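Local coordinates for exported protein (Bacteroides fragilis, PDB 4JX0) that is of unknown function but binds magnesium and joins a BT_3987-like N-terminal domain to a domain of the F5/F8 type C family, at residues 177-182 against 286-291; 258-263 against 295-300; 38-43 against 146-151; 85-90 against 142-147. All coordinates share one frame; numbering follows the deposited sequence.

Contact 1 (177-182 against 286-291); sequences DNIDSS and ISFKKP
K289 lays its extended side chain along the backbone of 177-180, its CD passing 3.3 Å from D177 O before NZ reaches D177 OD1 at 2.8 Å in a salt bridge. NZ sits 43° out of the carboxylate plane, above it, so the pairing is not a flat, two-pronged one. N178 holds the turn of 289-290 with both ends of its amide. OD1 accepts from K290 N at 2.8 Å, while ND2 gives to K290 O at 3.2 Å within the plane of its own amide, which fixes the rotation of the group. Having CG anti to the backbone N (chi1 -164°) puts the amide there, and ND2 has a second acceptor in H272 ND1. These bonds extend a short antiparallel pairing, I179 with F288 and D180 with S287, on the six-stranded sheet of a beta-sandwich, as expected of the F5/F8 type C family. D180 N donates to S287 O at 2.8 Å, and D180 CB rests 4.1 Å from K289 CG. On the buried side, I179 CD1 approaches the F288 ring obliquely, 3.6 Å from CE1, and V260 and V262 of the facing sheet cover these two residues.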
# COMPACT_ATOMS: atom_id res chain seq x y z
N ASP A 177 7.07 -6.94 11.81
CA ASP A 177 6.90 -8.24 11.15
C ASP A 177 6.79 -9.21 12.30
O ASP A 177 7.73 -9.96 12.58
CB ASP A 177 8.08 -8.54 10.20
CG ASP A 177 8.11 -9.92 9.57
OD1 ASP A 177 7.03 -10.54 9.45
OD2 ASP A 177 9.23 -10.39 9.22
N ASN A 178 5.67 -9.09 13.05
CA ASN A 178 5.45 -9.89 14.25
C ASN A 178 4.18 -10.73 14.18
O ASN A 178 3.69 -11.12 15.23
CB ASN A 178 5.38 -8.96 15.47
CG ASN A 178 5.53 -9.68 16.78
OD1 ASN A 178 6.43 -10.51 16.94
ND2 ASN A 178 4.64 -9.43 17.72
N ILE A 179 3.66 -11.05 12.98
CA ILE A 179 2.48 -11.89 12.84
C ILE A 179 2.85 -13.10 11.98
O ILE A 179 3.28 -12.93 10.84
CB ILE A 179 1.27 -11.10 12.26
CG1 ILE A 179 0.79 -9.99 13.24
CG2 ILE A 179 0.13 -12.03 11.88
CD1 ILE A 179 0.15 -10.45 14.54
N ASP A 180 2.69 -14.31 12.54
CA ASP A 180 2.95 -15.57 11.85
C ASP A 180 1.64 -16.07 11.22
O ASP A 180 0.64 -16.23 11.92
CB ASP A 180 3.55 -16.60 12.80
CG ASP A 180 3.88 -17.92 12.13
OD1 ASP A 180 4.81 -17.95 11.30
OD2 ASP A 180 3.19 -18.91 12.42
N SER A 181 1.66 -16.31 9.90
CA SER A 181 0.50 -16.73 9.12
C SER A 181 0.54 -18.24 8.74
O SER A 181 -0.16 -18.65 7.81
CB SER A 181 0.43 -15.89 7.85
OG SER A 181 0.62 -14.51 8.12
N SER A 182 1.30 -19.06 9.49
CA SER A 182 1.39 -20.49 9.23
C SER A 182 0.08 -21.22 9.54
O SER A 182 -0.10 -22.34 9.06
CB SER A 182 2.51 -21.11 10.05
OG SER A 182 2.13 -21.19 11.41
N ILE A 286 -4.02 -16.95 14.58
CA ILE A 286 -3.19 -15.75 14.38
C ILE A 286 -2.17 -15.76 15.50
O ILE A 286 -2.58 -15.71 16.65
CB ILE A 286 -4.07 -14.48 14.37
CG1 ILE A 286 -5.24 -14.63 13.37
CG2 ILE A 286 -3.22 -13.24 14.07
CD1 ILE A 286 -6.20 -13.56 13.34
N SER A 287 -0.86 -15.89 15.19
CA SER A 287 0.18 -15.98 16.22
C SER A 287 1.17 -14.84 16.17
O SER A 287 1.62 -14.46 15.09
CB SER A 287 0.97 -17.28 16.07
OG SER A 287 0.17 -18.42 16.30
N PHE A 288 1.58 -14.35 17.35
CA PHE A 288 2.62 -13.35 17.47
C PHE A 288 3.97 -14.07 17.44
O PHE A 288 4.17 -15.01 18.22
CB PHE A 288 2.48 -12.54 18.77
CG PHE A 288 1.30 -11.59 18.80
CD1 PHE A 288 1.28 -10.47 17.99
CD2 PHE A 288 0.28 -11.75 19.71
CE1 PHE A 288 0.22 -9.56 18.04
CE2 PHE A 288 -0.78 -10.85 19.77
CZ PHE A 288 -0.81 -9.76 18.93
N LYS A 289 4.90 -13.65 16.55
CA LYS A 289 6.24 -14.24 16.46
C LYS A 289 6.96 -14.09 17.80
O LYS A 289 7.60 -15.03 18.28
CB LYS A 289 7.05 -13.60 15.33
CG LYS A 289 6.59 -14.05 13.96
CD LYS A 289 7.23 -13.25 12.84
CE LYS A 289 7.06 -13.96 11.52
NZ LYS A 289 7.42 -13.11 10.38
N LYS A 290 6.81 -12.91 18.42
CA LYS A 290 7.31 -12.58 19.74
C LYS A 290 6.10 -12.22 20.59
O LYS A 290 5.43 -11.25 20.23
CB LYS A 290 8.30 -11.40 19.64
CG LYS A 290 8.89 -10.99 20.98
CD LYS A 290 10.05 -10.01 20.82
CE LYS A 290 10.71 -9.74 22.15
NZ LYS A 290 11.92 -8.88 22.01
N PRO A 291 5.77 -12.94 21.70
CA PRO A 291 4.59 -12.54 22.52
C PRO A 291 4.65 -11.06 22.93
O PRO A 291 5.74 -10.53 23.16
CB PRO A 291 4.67 -13.46 23.73
CG PRO A 291 5.45 -14.64 23.27
CD PRO A 291 6.43 -14.13 22.26

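Contact 2 (258-263 against 295-300); sequences CRVMVE and TKVRFE
R259 and E300 set their flat groups almost perpendicular, guanidinium and carboxylate planes 83° apart. NH1 of R259 reaches OE1 of E300 at 2.7 Å in a salt bridge. The oxygen lies at the edge of the guanidinium, near its plane, whereas NH1 stands above the carboxylate plane, so a single contact rather than a paired one carries the bridge. M261, a selenomethionine, crosses the same carboxylate obliquely, bringing CG to 3.2 Å from E300 OE1. Farther along this face, E263 and K296 extend together from the strands, E263 OE1 lying 3.5 Å from K296 CD; their charged ends stay long at 4.0 Å (OE1 to NZ). T295 OG1 crosses in beside them, 2.9 Å from E263 OE1. R298 turns its end away: NE bonds to T229 OG1, and the guanidinium makes cation-pi contacts with Y227 and W269.

The other face is apolar. V260 lies alongside F299, CG2 to CE1 4.0 Å, and C258 SG approaches that ring obliquely, 65° off its normal. V260 CG1 also meets V297 CG1 at 3.8 Å, and I286 of the opposing sheet closes over V260 and F299. Backbone bonds such as R298 N to M261 O (2.9 Å) lock the antiparallel register of these two inner strands of a five-stranded sheet. The two-sided chemistry, charged and polar groups against aliphatic and aromatic ones, implies that one face of this sheet looks outward while the other is core of the sandwich.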
# COMPACT_ATOMS: atom_id res chain seq x y z
N CYS A 258 -5.92 -10.14 7.49
CA CYS A 258 -6.29 -8.95 8.25
C CYS A 258 -5.04 -8.29 8.86
O CYS A 258 -4.00 -8.92 9.00
CB CYS A 258 -7.32 -9.27 9.33
SG CYS A 258 -6.69 -10.33 10.65
N ARG A 259 -5.18 -7.02 9.23
CA ARG A 259 -4.15 -6.20 9.86
C ARG A 259 -4.34 -6.29 11.37
O ARG A 259 -5.45 -6.05 11.84
CB ARG A 259 -4.34 -4.76 9.38
CG ARG A 259 -3.24 -3.77 9.75
CD ARG A 259 -3.77 -2.36 9.58
NE ARG A 259 -4.36 -2.18 8.24
CZ ARG A 259 -5.44 -1.46 7.94
NH1 ARG A 259 -6.09 -0.79 8.89
NH2 ARG A 259 -5.87 -1.39 6.69
N VAL A 260 -3.28 -6.65 12.13
CA VAL A 260 -3.39 -6.82 13.58
C VAL A 260 -2.78 -5.59 14.31
O VAL A 260 -1.56 -5.47 14.41
CB VAL A 260 -2.71 -8.14 14.04
CG1 VAL A 260 -2.94 -8.38 15.54
CG2 VAL A 260 -3.21 -9.32 13.23
N MSE A 261 -3.66 -4.71 14.84
CA MSE A 261 -3.26 -3.53 15.64
C MSE A 261 -3.20 -3.92 17.10
O MSE A 261 -4.08 -4.66 17.55
CB MSE A 261 -4.26 -2.38 15.49
CG MSE A 261 -4.60 -2.00 14.06
SE MSE A 261 -3.05 -1.44 13.03
CE MSE A 261 -2.58 0.15 14.02
N VAL A 262 -2.22 -3.42 17.85
CA VAL A 262 -2.08 -3.77 19.26
C VAL A 262 -1.94 -2.50 20.09
O VAL A 262 -1.04 -1.73 19.82
CB VAL A 262 -0.86 -4.69 19.46
CG1 VAL A 262 -0.66 -5.01 20.93
CG2 VAL A 262 -1.01 -5.97 18.65
N GLU A 263 -2.81 -2.32 21.12
CA GLU A 263 -2.72 -1.19 22.03
C GLU A 263 -1.76 -1.55 23.12
O GLU A 263 -2.02 -2.46 23.92
CB GLU A 263 -4.07 -0.78 22.64
CG GLU A 263 -4.03 0.60 23.27
CD GLU A 263 -5.26 1.03 24.04
OE1 GLU A 263 -5.74 0.24 24.89
OE2 GLU A 263 -5.72 2.18 23.85
N THR A 295 -3.12 -4.36 26.21
CA THR A 295 -4.41 -4.12 26.86
C THR A 295 -5.55 -4.47 25.90
O THR A 295 -6.56 -5.01 26.34
CB THR A 295 -4.48 -2.67 27.33
OG1 THR A 295 -4.15 -1.80 26.24
CG2 THR A 295 -3.55 -2.40 28.48
N LYS A 296 -5.38 -4.14 24.60
CA LYS A 296 -6.35 -4.43 23.55
C LYS A 296 -5.67 -4.85 22.25
O LYS A 296 -4.52 -4.49 22.00
CB LYS A 296 -7.22 -3.19 23.25
CG LYS A 296 -7.91 -2.54 24.42
CD LYS A 296 -8.70 -1.33 23.95
CE LYS A 296 -9.26 -0.51 25.09
NZ LYS A 296 -9.64 0.85 24.65
N VAL A 297 -6.41 -5.57 21.40
CA VAL A 297 -5.97 -6.00 20.06
C VAL A 297 -7.14 -5.72 19.12
O VAL A 297 -8.27 -6.04 19.47
CB VAL A 297 -5.50 -7.48 20.01
CG1 VAL A 297 -5.12 -7.89 18.59
CG2 VAL A 297 -4.35 -7.71 20.97
N ARG A 298 -6.89 -5.11 17.95
CA ARG A 298 -7.94 -4.74 16.99
C ARG A 298 -7.62 -5.30 15.61
O ARG A 298 -6.56 -5.00 15.05
CB ARG A 298 -8.11 -3.21 16.93
CG ARG A 298 -9.18 -2.69 15.97
CD ARG A 298 -9.27 -1.18 16.01
NE ARG A 298 -9.85 -0.71 17.27
CZ ARG A 298 -10.00 0.57 17.61
NH1 ARG A 298 -9.62 1.54 16.79
NH2 ARG A 298 -10.54 0.89 18.79
N PHE A 299 -8.55 -6.06 15.05
CA PHE A 299 -8.41 -6.65 13.73
C PHE A 299 -9.07 -5.73 12.72
O PHE A 299 -10.23 -5.37 12.92
CB PHE A 299 -9.05 -8.04 13.69
CG PHE A 299 -8.38 -8.99 14.66
CD1 PHE A 299 -7.14 -9.54 14.37
CD2 PHE A 299 -9.00 -9.35 15.85
CE1 PHE A 299 -6.54 -10.43 15.25
CE2 PHE A 299 -8.38 -10.22 16.74
CZ PHE A 299 -7.15 -10.75 16.44
N GLU A 300 -8.33 -5.31 11.69
CA GLU A 300 -8.82 -4.39 10.65
C GLU A 300 -8.59 -4.96 9.26
O GLU A 300 -7.81 -5.90 9.10
CB GLU A 300 -8.09 -3.03 10.76
CG GLU A 300 -8.17 -2.37 12.12
CD GLU A 300 -7.41 -1.06 12.23
OE1 GLU A 300 -6.35 -0.93 11.57
OE2 GLU A 300 -7.84 -0.18 13.01

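Contact 3 (38-43 against 146-151); sequences VYLGYY and IKLTME
L148 reaches from strand 142-150 to strand 36-41 across the interior of a curled beta-sheet, consistent with the beta-sandwich expected of this N-terminal domain, which belongs to the E-set clan. Four strands separate the two in the order of the sheet, so they face each other rather than pair: their axes come no closer than 8.1 Å, with N-to-C directions 142° apart. All the evidence of contact is therefore between side chains, or between a side chain and the backbone of Y39.

Followed outward, L148 first offers CB, which lies 3.7 Å from L40 CD1. With CG placed anti to the backbone N (chi1 -176°), the chain heads for the opposite strand, and CG passes 3.9 Å from that same methyl. L40 comes from the facing strand and overlaps it antiparallel. At the fork, L148 CD1 keeps to L40 CD1, while CD2 does more: it touches L40 CD1, settles 4.0 Å over Y39 CA, and meets V38 CG1 at 4.1 Å, V38 crossing it at about a right angle. V71 packs against both V38 and L148, and L117 adds a further wall beside V38. The CB of Y39 is directed away from 146-151, and its hydroxyl is hydrogen-bonded to E22. Past L148, the selenomethionine M150 closes the row, its SE atom 4.2 Å from V38 CG2.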
# COMPACT_ATOMS: atom_id res chain seq x y z
N VAL A 38 6.78 16.12 -27.59
CA VAL A 38 7.10 14.90 -26.83
C VAL A 38 6.66 15.18 -25.40
O VAL A 38 7.01 16.22 -24.84
CB VAL A 38 8.59 14.51 -26.93
CG1 VAL A 38 8.86 13.20 -26.20
CG2 VAL A 38 9.03 14.40 -28.38
N TYR A 39 5.86 14.29 -24.80
CA TYR A 39 5.33 14.54 -23.46
C TYR A 39 5.04 13.24 -22.72
O TYR A 39 5.15 12.15 -23.30
CB TYR A 39 4.06 15.41 -23.57
CG TYR A 39 2.92 14.76 -24.33
CD1 TYR A 39 2.91 14.72 -25.72
CD2 TYR A 39 1.82 14.23 -23.66
CE1 TYR A 39 1.86 14.13 -26.42
CE2 TYR A 39 0.76 13.66 -24.35
CZ TYR A 39 0.78 13.61 -25.73
OH TYR A 39 -0.25 13.03 -26.43
N LEU A 40 4.69 13.37 -21.44
CA LEU A 40 4.39 12.26 -20.55
C LEU A 40 2.91 11.85 -20.64
O LEU A 40 2.02 12.69 -20.47
CB LEU A 40 4.75 12.64 -19.09
CG LEU A 40 5.95 11.97 -18.45
CD1 LEU A 40 7.16 12.16 -19.26
CD2 LEU A 40 6.20 12.55 -17.07
N GLY A 41 2.66 10.56 -20.86
CA GLY A 41 1.32 9.99 -20.91
C GLY A 41 0.90 9.49 -19.54
O GLY A 41 1.57 8.63 -18.97
N TYR A 42 -0.18 10.06 -18.97
CA TYR A 42 -0.67 9.64 -17.65
C TYR A 42 -2.11 10.10 -17.43
O TYR A 42 -2.48 11.18 -17.87
CB TYR A 42 0.22 10.18 -16.51
CG TYR A 42 0.36 11.68 -16.47
CD1 TYR A 42 1.40 12.32 -17.14
CD2 TYR A 42 -0.51 12.47 -15.72
CE1 TYR A 42 1.54 13.70 -17.10
CE2 TYR A 42 -0.38 13.86 -15.68
CZ TYR A 42 0.64 14.47 -16.39
OH TYR A 42 0.82 15.84 -16.33
N TYR A 43 -2.89 9.28 -16.71
CA TYR A 43 -4.27 9.62 -16.39
C TYR A 43 -4.31 10.48 -15.12
O TYR A 43 -3.58 10.22 -14.17
CB TYR A 43 -5.11 8.36 -16.20
CG TYR A 43 -5.18 7.51 -17.44
CD1 TYR A 43 -5.88 7.93 -18.56
CD2 TYR A 43 -4.52 6.28 -17.50
CE1 TYR A 43 -5.94 7.15 -19.72
CE2 TYR A 43 -4.58 5.49 -18.65
CZ TYR A 43 -5.28 5.93 -19.76
OH TYR A 43 -5.35 5.16 -20.91
N ILE A 146 10.52 14.85 -11.00
CA ILE A 146 11.28 14.38 -12.15
C ILE A 146 10.79 15.08 -13.41
O ILE A 146 9.59 15.39 -13.50
CB ILE A 146 11.23 12.83 -12.31
CG1 ILE A 146 9.81 12.28 -12.07
CG2 ILE A 146 12.23 12.20 -11.38
CD1 ILE A 146 9.51 10.96 -12.72
N LYS A 147 11.70 15.34 -14.37
CA LYS A 147 11.32 15.99 -15.62
C LYS A 147 11.80 15.17 -16.80
O LYS A 147 12.83 14.51 -16.72
CB LYS A 147 11.85 17.45 -15.72
CG LYS A 147 13.36 17.62 -15.77
CD LYS A 147 13.72 19.10 -15.91
CE LYS A 147 15.20 19.34 -16.05
NZ LYS A 147 15.53 20.79 -16.14
N LEU A 148 11.02 15.22 -17.90
CA LEU A 148 11.35 14.51 -19.13
C LEU A 148 12.41 15.29 -19.91
O LEU A 148 12.37 16.53 -19.94
CB LEU A 148 10.07 14.34 -19.96
CG LEU A 148 10.19 13.54 -21.24
CD1 LEU A 148 10.49 12.08 -20.97
CD2 LEU A 148 8.95 13.68 -22.08
N THR A 149 13.35 14.56 -20.53
CA THR A 149 14.44 15.16 -21.32
C THR A 149 14.65 14.43 -22.63
O THR A 149 14.23 13.28 -22.76
CB THR A 149 15.76 15.14 -20.51
OG1 THR A 149 16.20 13.80 -20.33
CG2 THR A 149 15.63 15.82 -19.16
N MSE A 150 15.30 15.09 -23.60
CA MSE A 150 15.68 14.52 -24.90
C MSE A 150 17.19 14.56 -24.99
O MSE A 150 17.79 15.56 -24.58
CB MSE A 150 15.06 15.31 -26.04
CG MSE A 150 13.61 15.02 -26.27
SE MSE A 150 12.96 15.85 -27.91
CE MSE A 150 13.49 17.69 -27.60
N GLU A 151 17.80 13.50 -25.53
CA GLU A 151 19.27 13.44 -25.60
C GLU A 151 19.84 14.45 -26.61
O GLU A 151 20.57 15.37 -26.22
CB GLU A 151 19.74 12.02 -25.93
CG GLU A 151 21.23 11.80 -25.76
CD GLU A 151 21.67 10.40 -26.13
OE1 GLU A 151 21.41 9.46 -25.34
OE2 GLU A 151 22.25 10.23 -27.23

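Contact 4 (85-90 against 142-147); sequences LMKEDK and YVMAIK
K147 and E88 run alongside each other to a salt bridge of 3.1 Å from K147 NZ to E88 OE1. NZ comes to the anti side of the carboxylate. Beside the K147 chain lies the selenomethionine M86, whose SE is 3.6 Å from K147 CE, so the aliphatic part of the lysine is flanked on adjoining sides by M86 and E88. On the other face L85 CD1 meets I146 CD1 at 3.8 Å.

The backbone sets these positions: K147 N donates to M86 O at 2.9 Å, M86 N returns a bond to K147 O, and beyond them E88 N makes only a weak bond to A145 O. Next to this weakening end, K87 extends until a bend at chi4 (64°) turns NZ to the syn lone pair of D89 OD1, 2.7 Å away, with M144 CB close by. F105 O takes a second bond from K87 NZ, tying the departing chain to a neighbouring loop. Farther out, F112 supports L85, K87 and I146, while L91 and V92 of helix 90-93 cover A145. The whole is an antiparallel strand pair at the point where one strand leaves the sheet for a helical excursion, within what is probably the N-terminal beta-sandwich.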
# COMPACT_ATOMS: atom_id res chain seq x y z
N LEU A 85 14.29 10.37 -18.08
CA LEU A 85 13.86 11.22 -16.97
C LEU A 85 15.06 11.66 -16.15
O LEU A 85 16.09 10.99 -16.14
CB LEU A 85 12.89 10.47 -16.05
CG LEU A 85 11.50 10.26 -16.58
CD1 LEU A 85 10.82 9.15 -15.82
CD2 LEU A 85 10.67 11.54 -16.51
N MSE A 86 14.91 12.77 -15.44
CA MSE A 86 15.98 13.23 -14.56
C MSE A 86 15.36 13.83 -13.32
O MSE A 86 14.23 14.30 -13.36
CB MSE A 86 16.91 14.22 -15.27
CG MSE A 86 16.32 15.59 -15.52
SE MSE A 86 17.74 16.81 -15.97
CE MSE A 86 18.38 17.24 -14.14
N LYS A 87 16.10 13.78 -12.22
CA LYS A 87 15.64 14.30 -10.94
C LYS A 87 15.90 15.78 -10.88
O LYS A 87 17.06 16.19 -10.78
CB LYS A 87 16.34 13.55 -9.79
CG LYS A 87 15.87 13.92 -8.40
CD LYS A 87 16.49 12.99 -7.38
CE LYS A 87 16.50 13.55 -5.98
NZ LYS A 87 15.14 13.75 -5.44
N GLU A 88 14.84 16.59 -10.99
CA GLU A 88 14.95 18.04 -10.90
C GLU A 88 14.23 18.45 -9.62
O GLU A 88 13.01 18.62 -9.61
CB GLU A 88 14.38 18.73 -12.16
CG GLU A 88 14.62 20.23 -12.21
CD GLU A 88 16.08 20.65 -12.24
OE1 GLU A 88 16.70 20.55 -13.32
OE2 GLU A 88 16.61 21.05 -11.18
N ASP A 89 15.00 18.57 -8.52
CA ASP A 89 14.48 18.91 -7.19
C ASP A 89 13.89 20.33 -7.10
O ASP A 89 13.04 20.56 -6.24
CB ASP A 89 15.59 18.76 -6.13
CG ASP A 89 16.08 17.33 -5.94
OD1 ASP A 89 15.23 16.41 -5.90
OD2 ASP A 89 17.31 17.14 -5.80
N LYS A 90 14.31 21.26 -7.99
CA LYS A 90 13.80 22.64 -8.02
C LYS A 90 12.27 22.70 -8.18
O LYS A 90 11.64 23.62 -7.66
CB LYS A 90 14.47 23.44 -9.15
CG LYS A 90 15.98 23.68 -8.96
CD LYS A 90 16.63 24.30 -10.21
CE LYS A 90 18.14 24.28 -10.13
NZ LYS A 90 18.78 24.86 -11.35
N TYR A 142 9.23 10.96 2.04
CA TYR A 142 10.17 11.60 1.13
C TYR A 142 9.38 12.07 -0.07
O TYR A 142 8.32 11.53 -0.36
CB TYR A 142 11.30 10.65 0.71
CG TYR A 142 12.12 10.14 1.87
CD1 TYR A 142 11.69 9.06 2.63
CD2 TYR A 142 13.34 10.73 2.20
CE1 TYR A 142 12.43 8.60 3.71
CE2 TYR A 142 14.10 10.26 3.27
CZ TYR A 142 13.64 9.20 4.02
OH TYR A 142 14.35 8.71 5.09
N VAL A 143 9.90 13.07 -0.77
CA VAL A 143 9.23 13.62 -1.94
C VAL A 143 10.25 13.86 -3.03
O VAL A 143 11.42 14.13 -2.75
CB VAL A 143 8.46 14.92 -1.56
CG1 VAL A 143 9.40 16.07 -1.23
CG2 VAL A 143 7.49 15.31 -2.66
N MSE A 144 9.81 13.75 -4.28
CA MSE A 144 10.71 14.04 -5.39
C MSE A 144 9.96 14.43 -6.64
O MSE A 144 8.82 14.01 -6.84
CB MSE A 144 11.63 12.86 -5.69
CG MSE A 144 10.91 11.59 -6.08
SE MSE A 144 12.18 10.27 -6.69
CE MSE A 144 12.50 10.94 -8.39
N ALA A 145 10.64 15.22 -7.48
CA ALA A 145 10.13 15.69 -8.75
C ALA A 145 11.08 15.24 -9.85
O ALA A 145 12.29 15.23 -9.64
CB ALA A 145 9.98 17.20 -8.74
N ILE A 146 10.52 14.85 -11.00
CA ILE A 146 11.28 14.38 -12.15
C ILE A 146 10.79 15.08 -13.41
O ILE A 146 9.59 15.39 -13.50
CB ILE A 146 11.23 12.83 -12.31
CG1 ILE A 146 9.81 12.28 -12.07
CG2 ILE A 146 12.23 12.20 -11.38
CD1 ILE A 146 9.51 10.96 -12.72
N LYS A 147 11.70 15.34 -14.37
CA LYS A 147 11.32 15.99 -15.62
C LYS A 147 11.80 15.17 -16.80
O LYS A 147 12.83 14.51 -16.72
CB LYS A 147 11.85 17.45 -15.72
CG LYS A 147 13.36 17.62 -15.77
CD LYS A 147 13.72 19.10 -15.91
CE LYS A 147 15.20 19.34 -16.05
NZ LYS A 147 15.53 20.79 -16.14

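Overall arrangement
From the N terminus, 38-43 opens contact 3 and 85-90 opens contact 4; both close on strand 142-150, whose I146 and K147 they share. The smaller loop of contact 4 thus falls within the span of contact 3. One joins neighbouring strands of the N-terminal sheet, the other spans its curled interior. Only afterwards do the C-terminal contacts begin, in series with the first two. Contact 1 opens at 177 and contact 2 at 258, and they close in that order at 286-291 and 295-300, so their loops cross. Their sheets pack together through I286 CD1 and F299 CE1, 3.7 Å apart. Contacts 1 and 3 have centres about 45 Å apart, one in each domain.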